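Local coordinates for DisA protein (Sorangium cellulosum, PDB 6CCA) that probably transfers methyl groups to a carbon of the growing polyketide chain, building a gem-dimethyl group on the disorazol assembly line, at residues S46-L51 with L390-G395; Q55-A60 with P149-Y154; G77-A82 with D123-S128. All blocks are in the same frame, centred on the assembly; numbering follows the deposited sequence.

Interaction 1: S46-L51 with L390-G395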
loop_
_atom_site.group_PDB
_atom_site.type_symbol
_atom_site.label_atom_id
_atom_site.label_comp_id
_atom_site.label_asym_id
_atom_site.label_seq_id
_atom_site.Cartn_x
_atom_site.Cartn_y
_atom_site.Cartn_z
ATOM N N SER A 46 5.188 -22.264 10.049
ATOM C CA SER A 46 3.804 -22.636 10.036
ATOM C C SER A 46 2.968 -21.440 9.614
ATOM O O SER A 46 2.035 -21.602 8.830
ATOM C CB SER A 46 3.306 -23.111 11.391
ATOM O OG SER A 46 4.076 -24.272 11.736
ATOM N N ALA A 47 3.309 -20.267 10.113
ATOM C CA ALA A 47 2.560 -19.049 9.711
ATOM C C ALA A 47 2.756 -18.717 8.246
ATOM O O ALA A 47 1.838 -18.217 7.599
ATOM C CB ALA A 47 2.977 -17.855 10.567
ATOM N N VAL A 48 3.968 -18.941 7.749
ATOM C CA VAL A 48 4.313 -18.623 6.411
ATOM C C VAL A 48 3.550 -19.599 5.511
ATOM O O VAL A 48 2.995 -19.210 4.496
ATOM C CB VAL A 48 5.828 -18.720 6.142
ATOM C CG1 VAL A 48 6.119 -18.692 4.649
ATOM C CG2 VAL A 48 6.617 -17.576 6.863
ATOM N N ARG A 49 3.565 -20.890 5.884
ATOM C CA ARG A 49 2.811 -21.893 5.100
ATOM C C ARG A 49 1.343 -21.569 5.018
ATOM O O ARG A 49 0.736 -21.710 3.945
ATOM C CB ARG A 49 2.945 -23.315 5.650
ATOM C CG ARG A 49 4.232 -23.913 5.189
ATOM C CD ARG A 49 4.288 -25.455 5.316
ATOM N NE ARG A 49 5.592 -25.783 4.765
ATOM C CZ ARG A 49 6.360 -26.841 5.082
ATOM N NH1 ARG A 49 5.968 -27.782 5.942
ATOM N NH2 ARG A 49 7.547 -26.949 4.490
ATOM N N GLU A 50 0.780 -21.200 6.134
ATOM C CA GLU A 50 -0.618 -20.791 6.217
ATOM C C GLU A 50 -0.926 -19.599 5.264
ATOM O O GLU A 50 -1.945 -19.639 4.573
ATOM C CB GLU A 50 -1.019 -20.473 7.626
ATOM C CG GLU A 50 -2.413 -19.897 7.822
ATOM C CD GLU A 50 -3.546 -20.908 7.540
ATOM O OE1 GLU A 50 -3.217 -22.117 7.557
ATOM O OE2 GLU A 50 -4.726 -20.495 7.302
ATOM N N LEU A 51 -0.080 -18.576 5.273
ATOM C CA LEU A 51 -0.264 -17.455 4.317
ATOM C C LEU A 51 -0.182 -17.958 2.872
ATOM O O LEU A 51 -0.992 -17.564 2.023
ATOM C CB LEU A 51 0.805 -16.375 4.556
ATOM C CG LEU A 51 0.862 -15.253 3.517
ATOM C CD1 LEU A 51 -0.417 -14.415 3.690
ATOM C CD2 LEU A 51 2.148 -14.457 3.732
ATOM N N LEU A 390 10.736 -8.765 5.775
ATOM C CA LEU A 390 10.539 -10.041 6.477
ATOM C C LEU A 390 10.459 -11.187 5.435
ATOM O O LEU A 390 10.186 -10.942 4.261
ATOM C CB LEU A 390 9.364 -9.977 7.398
ATOM C CG LEU A 390 9.553 -9.016 8.566
ATOM C CD1 LEU A 390 8.298 -8.961 9.376
ATOM C CD2 LEU A 390 10.764 -9.454 9.410
ATOM N N GLN A 391 10.770 -12.409 5.853
ATOM C CA GLN A 391 10.861 -13.533 4.907
ATOM C C GLN A 391 9.545 -14.271 4.914
ATOM O O GLN A 391 8.992 -14.545 5.968
ATOM C CB GLN A 391 12.003 -14.503 5.364
ATOM C CG GLN A 391 13.336 -13.849 5.394
ATOM C CD GLN A 391 14.401 -14.807 5.947
ATOM O OE1 GLN A 391 14.871 -14.682 7.118
ATOM N NE2 GLN A 391 14.754 -15.806 5.130
ATOM N N HIS A 392 9.056 -14.613 3.728
ATOM C CA HIS A 392 7.832 -15.373 3.551
ATOM C C HIS A 392 8.011 -16.420 2.501
ATOM O O HIS A 392 7.347 -16.432 1.459
ATOM C CB HIS A 392 6.650 -14.446 3.191
ATOM C CG HIS A 392 6.228 -13.593 4.335
ATOM N ND1 HIS A 392 6.838 -12.394 4.594
ATOM C CD2 HIS A 392 5.315 -13.768 5.303
ATOM C CE1 HIS A 392 6.312 -11.869 5.685
ATOM N NE2 HIS A 392 5.381 -12.677 6.128
ATOM N N SER A 393 8.955 -17.329 2.757
ATOM C CA SER A 393 9.251 -18.370 1.727
ATOM C C SER A 393 9.314 -19.778 2.298
ATOM O O SER A 393 9.675 -19.991 3.466
ATOM C CB SER A 393 10.531 -18.020 0.931
ATOM O OG SER A 393 11.589 -17.831 1.813
ATOM N N ASP A 394 8.843 -20.714 1.487
ATOM C CA ASP A 394 8.791 -22.109 1.885
ATOM C C ASP A 394 9.234 -22.925 0.672
ATOM O O ASP A 394 8.422 -23.178 -0.257
ATOM C CB ASP A 394 7.370 -22.453 2.200
ATOM C CG ASP A 394 7.158 -23.935 2.439
ATOM O OD1 ASP A 394 8.098 -24.593 2.899
ATOM O OD2 ASP A 394 6.034 -24.449 2.218
ATOM N N GLY A 395 10.530 -23.249 0.655
ATOM C CA GLY A 395 11.144 -23.875 -0.495
ATOM C C GLY A 395 11.104 -23.016 -1.740
ATOM O O GLY A 395 11.590 -21.867 -1.720
#
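R49 reaches out from the helix and takes the carboxylate of D394 side-on, using two of its nitrogens for the two oxygens. The outer bond is the straighter one: NH2 of R49 lies 2.9 Å from OD1 of D394 with an angle of 163° at the hydrogen, the acceptor sits almost in the guanidinium plane, and the donor comes to the syn side of the oxygen. The inner bond, NE of R49 to OD2 of D394, is also 2.9 Å but more bent, its donor arriving from above the carboxylate plane. The difference is consistent with the twist between the groups, whose planes stand 47° apart. R49 gets there with a chain extended from CG to NE, while D394 swings CG opposite its own backbone N (chi1 172°), and the two side chains cross at about a right angle.

Next to this polar edge the contact turns apolar. V48 lays CG1 on the backbone where H392 joins S393, 3.7 Å from N of S393, and its CG2 leans toward the carbonyl O of Q391. One turn on, CD2 of L51 approaches CD2 of the H392 ring at 3.6 Å. NE2, next to that CD2 in the ring, is hydrogen-bonded to NE2 of H200 in helix 196-216, a helix that L51 also touches. The arrangement is that of a helix packed against a loop that runs into a short strand: a salt bridge at the exposed margin, aliphatic side chains beside it, here joining helix 45-52, near the N-terminus, to the short hairpin 393-398 near the C-terminal end of the chain.

Interaction 2: Q55-A60 with P149-Y154; sequences QPAFDA and PAIAPY
The branched side chain of I151 is the bump of this contact, and the hollow that receives it lies between A57 and the ring of F58. Its CG2 methyl sits over the middle of the F58 ring, 3.6 Å from the centroid and only 13° off the ring normal, a CH-pi contact. The other branch runs along the helix backbone, where CD1 of I151 rests 3.6 Å from the carbonyl O of A57. A chi1 of 62° places CG1 between the backbone N and the carbonyl carbon and thereby sends the two branches to these separate places. Both branches pass close to CB of A57, CG2 of I151 at 3.9 Å.

F58 in turn projects toward the second segment. Its edge is directed at the face of Y154 in a T-shaped pair, with centroids 5.2 Å apart and planes at 76°; CZ of F58 leads, 3.8 Å from CE1 of Y154. The same CZ passes 3.6 Å from the carbonyl O of A150. Beyond the ring, the Y154 hydroxyl is hydrogen-bonded to N195, and the Y154 ring makes another edge-to-face pair with F343. The contact thus sets the first turns of helix 55-75 against the bend leading into helix 152-163, with L145 of helix 135-146 against I151 and T197 of helix 196-216 touching the side chains of both F58 and Y154.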
loop_
_atom_site.group_PDB
_atom_site.type_symbol
_atom_site.label_atom_id
_atom_site.label_comp_id
_atom_site.label_asym_id
_atom_site.label_seq_id
_atom_site.Cartn_x
_atom_site.Cartn_y
_atom_site.Cartn_z
ATOM N N GLN A 55 -2.108 -18.391 -2.089
ATOM C CA GLN A 55 -1.578 -18.053 -3.358
ATOM C C GLN A 55 -2.366 -18.497 -4.583
ATOM O O GLN A 55 -2.485 -17.739 -5.477
ATOM C CB GLN A 55 -0.125 -18.432 -3.450
ATOM C CG GLN A 55 0.559 -18.058 -4.716
ATOM C CD GLN A 55 1.983 -17.803 -4.422
ATOM O OE1 GLN A 55 2.790 -18.760 -4.404
ATOM N NE2 GLN A 55 2.299 -16.546 -4.038
ATOM N N PRO A 56 -3.000 -19.694 -4.585
ATOM C CA PRO A 56 -3.801 -20.079 -5.763
ATOM C C PRO A 56 -4.971 -19.118 -5.975
ATOM O O PRO A 56 -5.268 -18.720 -7.139
ATOM C CB PRO A 56 -4.294 -21.494 -5.397
ATOM C CG PRO A 56 -3.152 -22.041 -4.525
ATOM C CD PRO A 56 -2.776 -20.832 -3.676
ATOM N N ALA A 57 -5.549 -18.642 -4.872
ATOM C CA ALA A 57 -6.682 -17.710 -4.994
ATOM C C ALA A 57 -6.227 -16.345 -5.548
ATOM O O ALA A 57 -6.878 -15.790 -6.427
ATOM C CB ALA A 57 -7.437 -17.580 -3.690
ATOM N N PHE A 58 -5.096 -15.842 -5.053
ATOM C CA PHE A 58 -4.571 -14.577 -5.550
ATOM C C PHE A 58 -4.077 -14.711 -6.969
ATOM O O PHE A 58 -4.214 -13.789 -7.753
ATOM C CB PHE A 58 -3.549 -13.992 -4.573
ATOM C CG PHE A 58 -4.197 -13.256 -3.463
ATOM C CD1 PHE A 58 -4.605 -13.912 -2.311
ATOM C CD2 PHE A 58 -4.474 -11.905 -3.597
ATOM C CE1 PHE A 58 -5.289 -13.236 -1.327
ATOM C CE2 PHE A 58 -5.115 -11.216 -2.585
ATOM C CZ PHE A 58 -5.542 -11.857 -1.466
ATOM N N ASP A 59 -3.549 -15.883 -7.348
ATOM C CA ASP A 59 -3.215 -16.114 -8.768
ATOM C C ASP A 59 -4.432 -16.042 -9.631
ATOM O O ASP A 59 -4.415 -15.379 -10.700
ATOM C CB ASP A 59 -2.480 -17.477 -9.001
ATOM C CG ASP A 59 -1.052 -17.516 -8.442
ATOM O OD1 ASP A 59 -0.484 -16.477 -8.078
ATOM O OD2 ASP A 59 -0.565 -18.652 -8.254
ATOM N N ALA A 60 -5.537 -16.621 -9.171
ATOM C CA ALA A 60 -6.763 -16.559 -9.927
ATOM C C ALA A 60 -7.352 -15.153 -9.972
ATOM O O ALA A 60 -7.958 -14.723 -10.984
ATOM C CB ALA A 60 -7.813 -17.521 -9.355
ATOM N N PRO A 149 -13.042 -16.865 0.536
ATOM C CA PRO A 149 -12.943 -15.727 1.447
ATOM C C PRO A 149 -11.715 -14.847 1.396
ATOM O O PRO A 149 -11.802 -13.649 1.584
ATOM C CB PRO A 149 -13.148 -16.366 2.855
ATOM C CG PRO A 149 -14.022 -17.565 2.546
ATOM C CD PRO A 149 -13.451 -18.097 1.244
ATOM N N ALA A 150 -10.554 -15.429 1.121
ATOM C CA ALA A 150 -9.336 -14.649 1.179
ATOM C C ALA A 150 -9.317 -13.579 0.102
ATOM O O ALA A 150 -8.656 -12.547 0.253
ATOM C CB ALA A 150 -8.143 -15.569 1.039
ATOM N N ILE A 151 -10.002 -13.847 -1.023
ATOM C CA ILE A 151 -10.023 -12.879 -2.098
ATOM C C ILE A 151 -11.363 -12.142 -2.224
ATOM O O ILE A 151 -11.496 -11.220 -3.066
ATOM C CB ILE A 151 -9.584 -13.469 -3.448
ATOM C CG1 ILE A 151 -10.493 -14.599 -3.961
ATOM C CG2 ILE A 151 -8.074 -13.791 -3.397
ATOM C CD1 ILE A 151 -10.210 -15.057 -5.358
ATOM N N ALA A 152 -12.368 -12.634 -1.517
ATOM C CA ALA A 152 -13.737 -12.100 -1.736
ATOM C C ALA A 152 -13.832 -10.551 -1.695
ATOM O O ALA A 152 -14.497 -9.944 -2.554
ATOM C CB ALA A 152 -14.726 -12.756 -0.763
ATOM N N PRO A 153 -13.203 -9.871 -0.704
ATOM C CA PRO A 153 -13.364 -8.405 -0.699
ATOM C C PRO A 153 -12.670 -7.698 -1.846
ATOM O O PRO A 153 -13.127 -6.645 -2.278
ATOM C CB PRO A 153 -12.745 -7.973 0.624
ATOM C CG PRO A 153 -11.886 -9.139 1.021
ATOM C CD PRO A 153 -12.550 -10.350 0.527
ATOM N N TYR A 154 -11.619 -8.335 -2.376
ATOM C CA TYR A 154 -10.932 -7.831 -3.565
ATOM C C TYR A 154 -11.845 -8.005 -4.799
ATOM O O TYR A 154 -11.975 -7.079 -5.606
ATOM C CB TYR A 154 -9.604 -8.557 -3.777
ATOM C CG TYR A 154 -8.676 -8.460 -2.565
ATOM C CD1 TYR A 154 -8.842 -9.317 -1.478
ATOM C CD2 TYR A 154 -7.665 -7.568 -2.512
ATOM C CE1 TYR A 154 -8.093 -9.226 -0.356
ATOM C CE2 TYR A 154 -6.871 -7.434 -1.366
ATOM C CZ TYR A 154 -7.073 -8.283 -0.291
ATOM O OH TYR A 154 -6.324 -8.266 0.895
#

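Interaction 3: G77-A82 with D123-S128; sequences GAFQRA and DRLFTS
T127 supplies both the polar and part of the apolar grip on the segment G77-A82. Its hydroxyl donates a short hydrogen bond to the carbonyl O of R81, with OG1 of T127 and O of R81 2.6 Å apart; the donor lies in the carbonyl plane, on a lone pair, at a C=O angle of 138°. With chi1 at 47°, OG1 stands between the backbone N and the carbonyl carbon of its own residue, which leaves the CG2 methyl to turn the other way, toward F79. OG1 is gripped a second time by the backbone N of S84, so the hydroxyl ties down the chain at two points three residues apart, R81 and S84, as it approaches strand 85-87.

The closely packed side is built on F79. CD1 of its ring lies 3.8 Å from CG2 of T127, an oblique approach, and CZ of F79 meets CD1 of L125 at the ring edge, 4.2 Å away. The ring reaches this position from a residue with left-handed backbone angles. L91, L109 and L112 of the flanking helices also touch it, and F73 meets it from the preceding helix.

Toward solvent the contact thins out. The exposed side chain of R81 starts away from the strand, leaving its carbonyl as the gripping group. A82 is marginal too, yet its CB comes within 3.2 Å of O of S128. G77, with positive phi, ends the preceding helix in a Schellman motif, from which the chain enters the turn. Taken together, this is the loop leading into edge strand 85-87, lying beside the end of strand 124-127, the central strand of a small three-stranded antiparallel sheet whose inward side chains face a helical layer, an arrangement reminiscent of a winged-helix fold.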
loop_
_atom_site.group_PDB
_atom_site.type_symbol
_atom_site.label_atom_id
_atom_site.label_comp_id
_atom_site.label_asym_id
_atom_site.label_seq_id
_atom_site.Cartn_x
_atom_site.Cartn_y
_atom_site.Cartn_z
ATOM N N GLY A 77 -16.991 -0.670 -26.386
ATOM C CA GLY A 77 -16.971 -0.847 -27.844
ATOM C C GLY A 77 -15.583 -1.010 -28.433
ATOM O O GLY A 77 -15.329 -0.600 -29.577
ATOM N N ALA A 78 -14.661 -1.562 -27.649
ATOM C CA ALA A 78 -13.329 -1.880 -28.138
ATOM C C ALA A 78 -12.955 -3.318 -27.880
ATOM O O ALA A 78 -13.413 -4.010 -26.919
ATOM C CB ALA A 78 -12.291 -0.919 -27.551
ATOM N N PHE A 79 -12.143 -3.821 -28.790
ATOM C CA PHE A 79 -11.639 -5.130 -28.720
ATOM C C PHE A 79 -12.711 -6.197 -28.619
ATOM O O PHE A 79 -12.507 -7.190 -27.943
ATOM C CB PHE A 79 -10.674 -5.259 -27.502
ATOM C CG PHE A 79 -9.637 -4.220 -27.433
ATOM C CD1 PHE A 79 -9.031 -3.725 -28.581
ATOM C CD2 PHE A 79 -9.176 -3.764 -26.194
ATOM C CE1 PHE A 79 -8.037 -2.777 -28.523
ATOM C CE2 PHE A 79 -8.191 -2.814 -26.128
ATOM C CZ PHE A 79 -7.614 -2.288 -27.290
ATOM N N GLN A 80 -13.823 -6.032 -29.349
ATOM C CA GLN A 80 -14.899 -6.990 -29.307
ATOM C C GLN A 80 -14.628 -8.245 -30.075
ATOM O O GLN A 80 -15.196 -9.291 -29.752
ATOM C CB GLN A 80 -16.228 -6.337 -29.734
ATOM C CG GLN A 80 -16.684 -5.354 -28.676
ATOM C CD GLN A 80 -17.589 -4.244 -29.189
ATOM O OE1 GLN A 80 -18.722 -4.083 -28.708
ATOM N NE2 GLN A 80 -17.086 -3.444 -30.112
ATOM N N ARG A 81 -13.674 -8.186 -31.037
ATOM C CA ARG A 81 -13.455 -9.283 -31.956
ATOM C C ARG A 81 -11.948 -9.493 -32.221
ATOM O O ARG A 81 -11.215 -8.508 -32.245
ATOM C CB ARG A 81 -14.158 -8.925 -33.291
ATOM C CG ARG A 81 -15.697 -9.096 -33.273
ATOM C CD ARG A 81 -16.429 -8.372 -34.417
ATOM N NE ARG A 81 -16.532 -6.928 -34.157
ATOM C CZ ARG A 81 -17.496 -6.320 -33.446
ATOM N NH1 ARG A 81 -18.504 -7.004 -32.897
ATOM N NH2 ARG A 81 -17.454 -4.995 -33.285
ATOM N N ALA A 82 -11.546 -10.754 -32.348
ATOM C CA ALA A 82 -10.216 -11.153 -32.856
ATOM C C ALA A 82 -9.900 -10.634 -34.295
ATOM O O ALA A 82 -10.806 -10.631 -35.120
ATOM C CB ALA A 82 -10.097 -12.635 -32.792
ATOM N N ASP A 123 2.395 2.067 -31.741
ATOM C CA ASP A 123 1.038 2.537 -31.584
ATOM C C ASP A 123 0.007 1.545 -32.054
ATOM O O ASP A 123 -1.154 1.773 -31.920
ATOM C CB ASP A 123 0.866 3.837 -32.356
ATOM C CG ASP A 123 -0.523 4.372 -32.322
ATOM O OD1 ASP A 123 -0.956 4.904 -31.304
ATOM O OD2 ASP A 123 -1.188 4.308 -33.328
ATOM N N ARG A 124 0.451 0.444 -32.622
ATOM C CA ARG A 124 -0.455 -0.491 -33.232
ATOM C C ARG A 124 -0.885 -1.666 -32.374
ATOM O O ARG A 124 -0.100 -2.467 -31.955
ATOM C CB ARG A 124 0.078 -0.995 -34.562
ATOM C CG ARG A 124 -0.881 -1.934 -35.217
ATOM C CD ARG A 124 -0.622 -2.107 -36.684
ATOM N NE ARG A 124 -0.886 -3.484 -37.025
ATOM C CZ ARG A 124 -1.799 -3.906 -37.869
ATOM N NH1 ARG A 124 -2.527 -3.059 -38.581
ATOM N NH2 ARG A 124 -1.939 -5.198 -38.028
ATOM N N LEU A 125 -2.189 -1.754 -32.202
ATOM C CA LEU A 125 -2.828 -2.756 -31.401
ATOM C C LEU A 125 -3.546 -3.760 -32.273
ATOM O O LEU A 125 -4.256 -3.389 -33.137
ATOM C CB LEU A 125 -3.831 -2.084 -30.480
ATOM C CG LEU A 125 -3.302 -0.914 -29.689
ATOM C CD1 LEU A 125 -4.378 -0.225 -28.890
ATOM C CD2 LEU A 125 -2.138 -1.315 -28.819
ATOM N N PHE A 126 -3.343 -5.022 -32.019
ATOM C CA PHE A 126 -3.944 -6.063 -32.800
ATOM C C PHE A 126 -4.573 -7.040 -31.834
ATOM O O PHE A 126 -3.880 -7.604 -30.956
ATOM C CB PHE A 126 -2.891 -6.804 -33.625
ATOM C CG PHE A 126 -3.491 -7.794 -34.594
ATOM C CD1 PHE A 126 -4.255 -7.353 -35.654
ATOM C CD2 PHE A 126 -3.298 -9.151 -34.428
ATOM C CE1 PHE A 126 -4.808 -8.282 -36.548
ATOM C CE2 PHE A 126 -3.869 -10.066 -35.280
ATOM C CZ PHE A 126 -4.583 -9.632 -36.360
ATOM N N THR A 127 -5.870 -7.313 -32.013
ATOM C CA THR A 127 -6.518 -8.313 -31.140
ATOM C C THR A 127 -6.206 -9.673 -31.624
ATOM O O THR A 127 -6.439 -10.016 -32.822
ATOM C CB THR A 127 -8.070 -8.175 -31.052
ATOM O OG1 THR A 127 -8.653 -8.015 -32.367
ATOM C CG2 THR A 127 -8.441 -6.977 -30.353
ATOM N N SER A 128 -5.779 -10.492 -30.692
ATOM C CA SER A 128 -5.461 -11.842 -30.939
ATOM C C SER A 128 -6.651 -12.749 -30.932
ATOM O O SER A 128 -7.764 -12.347 -30.579
ATOM C CB SER A 128 -4.511 -12.369 -29.868
ATOM O OG SER A 128 -5.175 -12.896 -28.697
#

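Overall arrangement
Helix 45-52 and helix 55-75 follow each other in the chain, so interactions 1 and 2 use successive helices; their centres are 17 Å apart and their segments adjoin in sequence. T197 and H200 of helix 196-216 lie beside them, T197 near both. Interaction 3 is more remote, its centre 29 Å from that of interaction 2 and 41 Å from that of interaction 1, with no atoms touching. Along the chain the three are enclosed one within another: 77-82 with 123-128 innermost, then 55-60 with 149-154, then 46-51 with 390-395. Interaction 1 thus brings a helix near the N-terminus to a segment near the C-terminal end of the chain, while interactions 2 and 3 join N-terminal elements to each other.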